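Local coordinates for ALKF (Bacillus cereus, PDB 3ZBO), which is of uncertain cellular function but binds branched DNA structures and belongs to a family related to the HEAT-like repeat DNA glycosylases AlkC and AlkD, at residues A[58-63]-A[88-93]; A[133-138]-A[175-180]; A[170-175]-A[205-210]. All blocks are in the same frame, centred on the assembly; numbering follows the deposited sequence.

Interaction 1: A[58-63]-A[88-93]; sequences LAEELY and FDRWID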
# COMPACT_ATOMS: atom_id res chain seq x y z
N LEU A 58 2.72 3.33 21.28
CA LEU A 58 1.43 2.69 21.23
C LEU A 58 1.30 2.00 19.84
O LEU A 58 0.78 0.84 19.83
CB LEU A 58 0.36 3.76 21.30
CG LEU A 58 -1.07 3.25 21.29
CD1 LEU A 58 -1.39 2.09 22.26
CD2 LEU A 58 -2.03 4.47 21.58
N ALA A 59 1.85 2.62 18.80
CA ALA A 59 1.78 1.98 17.47
C ALA A 59 2.50 0.64 17.53
O ALA A 59 1.96 -0.38 16.96
CB ALA A 59 2.45 2.87 16.33
N GLU A 60 3.62 0.62 18.21
CA GLU A 60 4.35 -0.66 18.30
C GLU A 60 3.58 -1.72 19.00
O GLU A 60 3.58 -2.91 18.56
CB GLU A 60 5.75 -0.52 18.91
CG GLU A 60 6.68 0.29 18.08
CD GLU A 60 7.21 -0.37 16.80
OE1 GLU A 60 7.12 -1.59 16.72
OE2 GLU A 60 7.75 0.31 15.96
N GLU A 61 2.94 -1.36 20.14
CA GLU A 61 2.16 -2.37 20.82
C GLU A 61 0.95 -2.86 20.00
O GLU A 61 0.65 -4.07 20.05
CB GLU A 61 1.66 -1.82 22.17
CG GLU A 61 2.77 -1.52 23.13
CD GLU A 61 2.24 -1.34 24.58
OE1 GLU A 61 1.31 -2.05 25.05
OE2 GLU A 61 2.85 -0.48 25.29
N LEU A 62 0.32 -1.93 19.31
CA LEU A 62 -0.85 -2.29 18.48
C LEU A 62 -0.37 -3.16 17.33
O LEU A 62 -1.05 -4.20 17.03
CB LEU A 62 -1.54 -1.03 17.96
CG LEU A 62 -2.21 -0.26 19.07
CD1 LEU A 62 -2.63 1.05 18.49
CD2 LEU A 62 -3.41 -1.00 19.59
N TYR A 63 0.76 -2.83 16.72
CA TYR A 63 1.17 -3.67 15.54
C TYR A 63 1.52 -5.09 15.97
O TYR A 63 1.25 -6.09 15.26
CB TYR A 63 2.35 -2.96 14.86
CG TYR A 63 2.52 -3.49 13.46
CD1 TYR A 63 1.76 -2.98 12.40
CD2 TYR A 63 3.46 -4.49 13.21
CE1 TYR A 63 1.93 -3.47 11.07
CE2 TYR A 63 3.60 -5.04 11.93
CZ TYR A 63 2.82 -4.51 10.88
OH TYR A 63 2.99 -5.03 9.62
N PHE A 88 11.09 -0.43 9.96
CA PHE A 88 10.25 -0.87 8.81
C PHE A 88 10.46 -2.32 8.46
O PHE A 88 9.46 -3.01 8.11
CB PHE A 88 10.50 0.02 7.62
CG PHE A 88 9.78 1.34 7.72
CD1 PHE A 88 8.36 1.39 7.55
CD2 PHE A 88 10.48 2.48 7.94
CE1 PHE A 88 7.70 2.66 7.74
CE2 PHE A 88 9.81 3.75 8.12
CZ PHE A 88 8.39 3.80 8.01
N ASP A 89 11.69 -2.85 8.60
CA ASP A 89 11.88 -4.27 8.30
C ASP A 89 11.14 -5.13 9.30
O ASP A 89 10.56 -6.16 8.96
CB ASP A 89 13.40 -4.59 8.37
CG ASP A 89 14.16 -4.07 7.14
OD1 ASP A 89 13.49 -3.86 6.13
OD2 ASP A 89 15.39 -3.81 7.17
N ARG A 90 11.05 -4.70 10.60
CA ARG A 90 10.18 -5.44 11.52
C ARG A 90 8.72 -5.45 11.11
O ARG A 90 8.04 -6.48 11.13
CB ARG A 90 10.27 -4.90 12.98
CG ARG A 90 11.66 -5.11 13.57
CD ARG A 90 11.72 -4.69 15.08
NE ARG A 90 11.47 -3.26 15.21
CZ ARG A 90 10.28 -2.64 15.48
NH1 ARG A 90 9.12 -3.29 15.64
NH2 ARG A 90 10.25 -1.32 15.48
N TRP A 91 8.28 -4.28 10.71
CA TRP A 91 6.84 -4.15 10.38
C TRP A 91 6.55 -5.01 9.11
O TRP A 91 5.57 -5.74 9.07
CB TRP A 91 6.46 -2.67 10.12
CG TRP A 91 6.18 -1.93 11.43
CD1 TRP A 91 6.94 -1.96 12.56
CD2 TRP A 91 5.18 -0.94 11.62
NE1 TRP A 91 6.37 -1.07 13.51
CE2 TRP A 91 5.27 -0.50 12.94
CE3 TRP A 91 4.16 -0.46 10.81
CZ2 TRP A 91 4.42 0.51 13.49
CZ3 TRP A 91 3.21 0.50 11.39
CH2 TRP A 91 3.35 0.89 12.72
N ILE A 92 7.44 -4.94 8.09
CA ILE A 92 7.11 -5.75 6.92
C ILE A 92 7.18 -7.24 7.24
O ILE A 92 6.42 -8.04 6.66
CB ILE A 92 7.96 -5.36 5.70
CG1 ILE A 92 7.34 -5.83 4.37
CG2 ILE A 92 9.43 -5.97 5.78
CD1 ILE A 92 5.92 -5.21 4.07
N ASP A 93 8.04 -7.65 8.17
CA ASP A 93 8.06 -9.08 8.54
C ASP A 93 6.75 -9.52 9.14
O ASP A 93 6.45 -10.68 9.03
CB ASP A 93 9.18 -9.36 9.57
CG ASP A 93 10.58 -9.33 8.95
OD1 ASP A 93 10.74 -9.38 7.74
OD2 ASP A 93 11.56 -9.32 9.76
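Tyr63 and Trp91 lie face to face, the phenol ring against one face of the indole with planes only 11° apart and its centroid 4.3 Å from that of the five-membered ring. With CG anti to the backbone N (chi1 -162°), Tyr63 reaches along the indole face and its hydroxyl donates to the main chain: OH lies 2.7 Å from Trp91 O, approaching from above the carbonyl plane. Tyrosine suits the place because its face stacks while its hydroxyl bonds. Glu60 comes to the indole at its edge, its carboxylate plane steeply turned, and Trp91 NE1 donates to Glu60 OE2 at 3.1 Å. Arg90 NH2 reaches Glu60 OE2 from the opposite face, at 3.0 Å and nearly straight (174°), while NH1 meets OE1 at 2.8 Å, an end-on grip. Three N-H groups therefore fix the carboxylate's rotation, and Gln56 adds a bond to OE2. Ala59, small enough not to push the indole away, touches its rim. The segment axes run in the same general direction and come no closer than 11.8 Å, a distance that large side chains span. Tyr63 also packs on helices 68-77 and 98-110, while Leu58 and Leu62 face helices 9-19 and 68-77.

Interaction 2: A[133-138]-A[175-180]; sequences AGWSCY and SAMNNF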
# COMPACT_ATOMS: atom_id res chain seq x y z
N ALA A 133 4.96 -4.43 -1.15
CA ALA A 133 5.03 -3.20 -0.35
C ALA A 133 5.94 -2.18 -1.03
O ALA A 133 5.60 -0.98 -1.01
CB ALA A 133 5.56 -3.49 1.07
N GLY A 134 7.06 -2.63 -1.65
CA GLY A 134 7.96 -1.65 -2.21
C GLY A 134 7.30 -0.99 -3.45
O GLY A 134 7.39 0.24 -3.56
N TRP A 135 6.66 -1.77 -4.34
CA TRP A 135 5.92 -1.16 -5.53
C TRP A 135 4.81 -0.31 -5.02
O TRP A 135 4.60 0.80 -5.56
CB TRP A 135 5.41 -2.28 -6.42
CG TRP A 135 6.55 -2.99 -7.16
CD1 TRP A 135 7.05 -4.23 -6.96
CD2 TRP A 135 7.25 -2.45 -8.32
NE1 TRP A 135 8.07 -4.49 -7.87
CE2 TRP A 135 8.18 -3.42 -8.72
CE3 TRP A 135 7.15 -1.24 -9.06
CZ2 TRP A 135 9.04 -3.26 -9.83
CZ3 TRP A 135 7.97 -1.05 -10.14
CH2 TRP A 135 8.93 -2.03 -10.55
N SER A 136 4.08 -0.78 -3.97
CA SER A 136 2.96 0.03 -3.45
C SER A 136 3.48 1.39 -2.91
O SER A 136 2.85 2.40 -3.17
CB SER A 136 2.23 -0.70 -2.33
OG SER A 136 1.59 -1.93 -2.85
N CYS A 137 4.59 1.34 -2.19
CA CYS A 137 5.12 2.61 -1.63
C CYS A 137 5.40 3.55 -2.76
O CYS A 137 5.05 4.76 -2.57
CB CYS A 137 6.39 2.21 -0.91
SG CYS A 137 7.17 3.69 -0.13
N TYR A 138 5.96 3.10 -3.88
CA TYR A 138 6.16 4.05 -4.98
C TYR A 138 4.84 4.65 -5.45
O TYR A 138 4.78 5.83 -5.83
CB TYR A 138 6.92 3.49 -6.18
CG TYR A 138 8.40 3.64 -6.01
CD1 TYR A 138 9.15 2.66 -5.33
CD2 TYR A 138 9.03 4.82 -6.44
CE1 TYR A 138 10.53 2.87 -5.17
CE2 TYR A 138 10.44 4.97 -6.29
CZ TYR A 138 11.12 4.03 -5.66
OH TYR A 138 12.47 4.24 -5.52
N SER A 175 -0.12 -7.29 -8.56
CA SER A 175 -1.12 -6.25 -8.25
C SER A 175 -0.42 -4.94 -8.00
O SER A 175 -0.88 -3.89 -8.54
CB SER A 175 -1.90 -6.70 -7.01
OG SER A 175 -2.67 -5.57 -6.51
N ALA A 176 0.65 -4.93 -7.23
CA ALA A 176 1.30 -3.67 -6.95
C ALA A 176 2.05 -3.11 -8.14
O ALA A 176 2.06 -1.86 -8.33
CB ALA A 176 2.33 -3.87 -5.74
N MET A 177 2.66 -3.97 -8.95
CA MET A 177 3.35 -3.44 -10.18
C MET A 177 2.26 -2.86 -11.12
O MET A 177 2.55 -1.89 -11.84
CB MET A 177 4.03 -4.65 -10.86
CG MET A 177 5.28 -5.02 -10.16
SD MET A 177 5.85 -6.52 -11.13
CE MET A 177 7.62 -6.42 -10.85
N ASN A 178 1.06 -3.51 -11.18
CA ASN A 178 0.01 -2.93 -12.02
C ASN A 178 -0.43 -1.54 -11.55
O ASN A 178 -0.66 -0.64 -12.41
CB ASN A 178 -1.19 -3.93 -12.07
CG ASN A 178 -2.21 -3.56 -13.14
OD1 ASN A 178 -3.30 -3.01 -12.79
ND2 ASN A 178 -1.89 -3.90 -14.33
N ASN A 179 -0.54 -1.43 -10.22
CA ASN A 179 -0.86 -0.13 -9.60
C ASN A 179 0.27 0.85 -10.02
O ASN A 179 -0.06 2.04 -10.37
CB ASN A 179 -1.02 -0.36 -8.06
CG ASN A 179 -1.50 0.86 -7.33
OD1 ASN A 179 -2.00 1.79 -7.97
ND2 ASN A 179 -1.47 0.81 -5.98
N PHE A 180 1.51 0.43 -10.00
CA PHE A 180 2.58 1.35 -10.38
C PHE A 180 2.37 1.82 -11.85
O PHE A 180 2.58 3.01 -12.11
CB PHE A 180 3.94 0.62 -10.11
CG PHE A 180 5.15 1.45 -10.51
CD1 PHE A 180 5.69 2.35 -9.59
CD2 PHE A 180 5.70 1.27 -11.75
CE1 PHE A 180 6.84 3.09 -9.92
CE2 PHE A 180 6.85 2.01 -12.10
CZ PHE A 180 7.44 2.95 -11.18
O HOH W 1 -0.53 -1.60 -4.76
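Trp135 leaves its helix with CG anti to the carbonyl carbon (chi1 -71°), and Phe180 with CG anti to the backbone N (chi1 178°), which brings the rim of the indole against the phenyl face. The result is a T-shaped pair: planes 72° apart, ring centroids 5.0 Å apart, and Trp135 CZ3 3.6 Å from Phe180 CD2. Met177, extended beyond CG, lies over one face of the same indole. Its CG sits almost on the ring normal, 3.5 Å from the centroid of the five-membered ring of Trp135, a CH-pi contact, while SD stands higher above that face in a longer Met-aromatic contact and CE reaches NE1 and CZ2. A flexible thioether chain suits a flat ring because it can follow its surface. Ala176 CB is 3.5 Å from Trp135 CB and also touches Ser136 OG; alanine suits the place because its single methyl lets the segment axes come within 8.1 Å. One water bridges the polar side, donating to Ser136 OG and accepting from Asn179 ND2; Ser136 OG also bonds to Ser132 O one turn earlier. Tyr138 offers its CB to the edge of Phe180 and turns its hydroxyl to Asp120. Helix 152-165 packs on Trp135 and Tyr138, helix 115-124 on these two as well, and helix 98-110 covers Ser136 and Cys137, so the pair lies deep within the stacked helices.

Interaction 3: A[170-175]-A[205-210]; sequences PERTKS and VEVKRD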
# COMPACT_ATOMS: atom_id res chain seq x y z
N PRO A 170 5.36 -12.94 -8.48
CA PRO A 170 4.39 -13.46 -7.53
C PRO A 170 3.10 -12.70 -7.55
O PRO A 170 3.12 -11.52 -7.93
CB PRO A 170 5.12 -13.28 -6.17
CG PRO A 170 6.60 -13.17 -6.49
CD PRO A 170 6.61 -12.47 -7.85
N GLU A 171 2.02 -13.34 -7.21
CA GLU A 171 0.67 -12.79 -7.42
C GLU A 171 0.50 -11.40 -6.81
O GLU A 171 0.01 -10.49 -7.47
CB GLU A 171 -0.48 -13.66 -6.97
CG GLU A 171 -0.33 -15.12 -7.50
CD GLU A 171 -0.30 -15.22 -9.02
OE1 GLU A 171 -0.96 -14.41 -9.73
OE2 GLU A 171 0.35 -16.20 -9.57
N ARG A 172 0.83 -11.24 -5.53
CA ARG A 172 0.58 -9.92 -4.96
C ARG A 172 1.51 -8.90 -5.51
O ARG A 172 1.15 -7.69 -5.60
CB ARG A 172 0.71 -9.93 -3.42
CG ARG A 172 -0.36 -10.75 -2.75
CD ARG A 172 -1.82 -10.67 -3.22
NE ARG A 172 -2.18 -9.25 -3.44
CZ ARG A 172 -3.41 -8.92 -3.79
NH1 ARG A 172 -4.41 -9.88 -3.83
NH2 ARG A 172 -3.63 -7.65 -4.13
N THR A 173 2.70 -9.28 -5.94
CA THR A 173 3.64 -8.35 -6.55
C THR A 173 2.97 -7.81 -7.83
O THR A 173 3.13 -6.61 -8.18
CB THR A 173 5.00 -9.03 -6.81
OG1 THR A 173 5.39 -9.74 -5.63
CG2 THR A 173 6.03 -7.96 -7.09
N LYS A 174 2.33 -8.69 -8.62
CA LYS A 174 1.73 -8.30 -9.89
C LYS A 174 0.71 -7.17 -9.61
O LYS A 174 0.61 -6.21 -10.39
CB LYS A 174 0.86 -9.45 -10.45
CG LYS A 174 1.63 -10.61 -10.96
CD LYS A 174 0.59 -11.61 -11.53
CE LYS A 174 1.27 -12.86 -12.02
NZ LYS A 174 0.16 -13.86 -12.38
N SER A 175 -0.12 -7.29 -8.56
CA SER A 175 -1.12 -6.25 -8.25
C SER A 175 -0.42 -4.94 -8.00
O SER A 175 -0.88 -3.89 -8.54
CB SER A 175 -1.90 -6.70 -7.01
OG SER A 175 -2.67 -5.57 -6.51
N VAL A 205 -3.51 -8.48 -16.62
CA VAL A 205 -2.65 -9.10 -15.61
C VAL A 205 -3.57 -9.88 -14.69
O VAL A 205 -4.58 -9.33 -14.16
CB VAL A 205 -1.95 -7.97 -14.77
CG1 VAL A 205 -1.27 -8.57 -13.51
CG2 VAL A 205 -0.88 -7.31 -15.71
N GLU A 206 -3.27 -11.17 -14.56
CA GLU A 206 -4.15 -12.07 -13.79
C GLU A 206 -3.52 -12.33 -12.43
O GLU A 206 -2.45 -12.94 -12.34
CB GLU A 206 -4.41 -13.40 -14.55
CG GLU A 206 -5.22 -14.32 -13.64
CD GLU A 206 -5.50 -15.66 -14.26
OE1 GLU A 206 -5.09 -15.99 -15.37
OE2 GLU A 206 -6.22 -16.41 -13.56
N VAL A 207 -4.19 -11.81 -11.41
CA VAL A 207 -3.78 -12.02 -10.01
C VAL A 207 -4.58 -13.23 -9.47
O VAL A 207 -5.78 -13.15 -9.24
CB VAL A 207 -4.10 -10.80 -9.15
CG1 VAL A 207 -3.61 -11.00 -7.71
CG2 VAL A 207 -3.37 -9.55 -9.73
N LYS A 208 -3.84 -14.33 -9.32
CA LYS A 208 -4.46 -15.57 -8.75
C LYS A 208 -4.56 -15.41 -7.27
O LYS A 208 -3.70 -14.80 -6.63
CB LYS A 208 -3.56 -16.72 -9.13
CG LYS A 208 -3.58 -16.92 -10.61
CD LYS A 208 -2.63 -17.99 -11.01
CE LYS A 208 -2.50 -17.93 -12.56
NZ LYS A 208 -1.31 -18.73 -13.03
N ARG A 209 -5.68 -15.90 -6.74
CA ARG A 209 -5.97 -15.69 -5.31
C ARG A 209 -6.55 -17.00 -4.73
O ARG A 209 -7.31 -17.73 -5.39
CB ARG A 209 -7.01 -14.57 -5.19
CG ARG A 209 -6.42 -13.25 -5.75
CD ARG A 209 -7.36 -12.10 -5.52
NE ARG A 209 -8.62 -12.32 -6.29
CZ ARG A 209 -9.56 -11.36 -6.36
NH1 ARG A 209 -9.30 -10.21 -5.75
NH2 ARG A 209 -10.68 -11.52 -7.03
N ASP A 210 -6.16 -17.22 -3.48
CA ASP A 210 -6.78 -18.31 -2.71
C ASP A 210 -8.21 -17.91 -2.30
O ASP A 210 -8.49 -16.76 -1.86
CB ASP A 210 -5.88 -18.61 -1.51
CG ASP A 210 -4.59 -19.30 -1.90
OD1 ASP A 210 -4.52 -19.84 -3.03
OD2 ASP A 210 -3.65 -19.30 -1.06
O HOH W 2 -7.09 -8.76 -4.43
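Glu171 OE1 accepts from Lys208 N at 2.9 Å, from above the carboxylate plane and nearly straight (168°). From the opposite face of that plane Lys174 NZ makes a salt bridge to the same oxygen, Glu171 OE1, at 2.9 Å, and NZ also donates to Glu206 O at 2.8 Å, close to the C=O axis. The extended lysine chain gives the reach for this. An apolar contact joins Lys174 CB to Val205 CG1 at 3.8 Å. Other van der Waals contacts surround it: Val207 sets CG1 near Glu171 O and CG2 near Ser175 N, and the methylenes of Lys208 run beside the Glu171 carboxylate. Arg172, bent at chi2 and chi3, brings its guanidinium back so that Val207 CG1 lies over one face, 4.1 Å from Arg172 NH1. A water then accepts from Arg172 NH1 and Arg209 NH1, lying in the plane of both groups, while Arg209 NH2 bonds to Lys213 O and Arg172 makes a cation-pi contact with Tyr98. Through Glu171 and Lys174 the first helical turn is thus bonded to main-chain groups of 205-210, whatever their side chains, and this network probably stabilises the ionised forms of both residues.

In the fold
From the N terminus, interaction 1 comes first, closing a loop of 24 residues that includes helix 68-77 and joining helices 56-63 and 85-94. It is complete before interaction 2 opens, yet the two touch where Ile92 CD1 packs on Ala133 CB, so helix 85-94 meets helix 128-144 directly. Interactions 2 and 3 cross: 170-175 begins inside the loop closed by 133-138 and 175-180, and 205-210 lies beyond it. They share Ser175 and helix 171-187. Interaction 3 ties the small antiparallel hairpin, through its strand 204-207, to helix 171-187, and interaction 2 ties that helix to 128-144, within a helical stack consistent with HEAT-like repeat proteins.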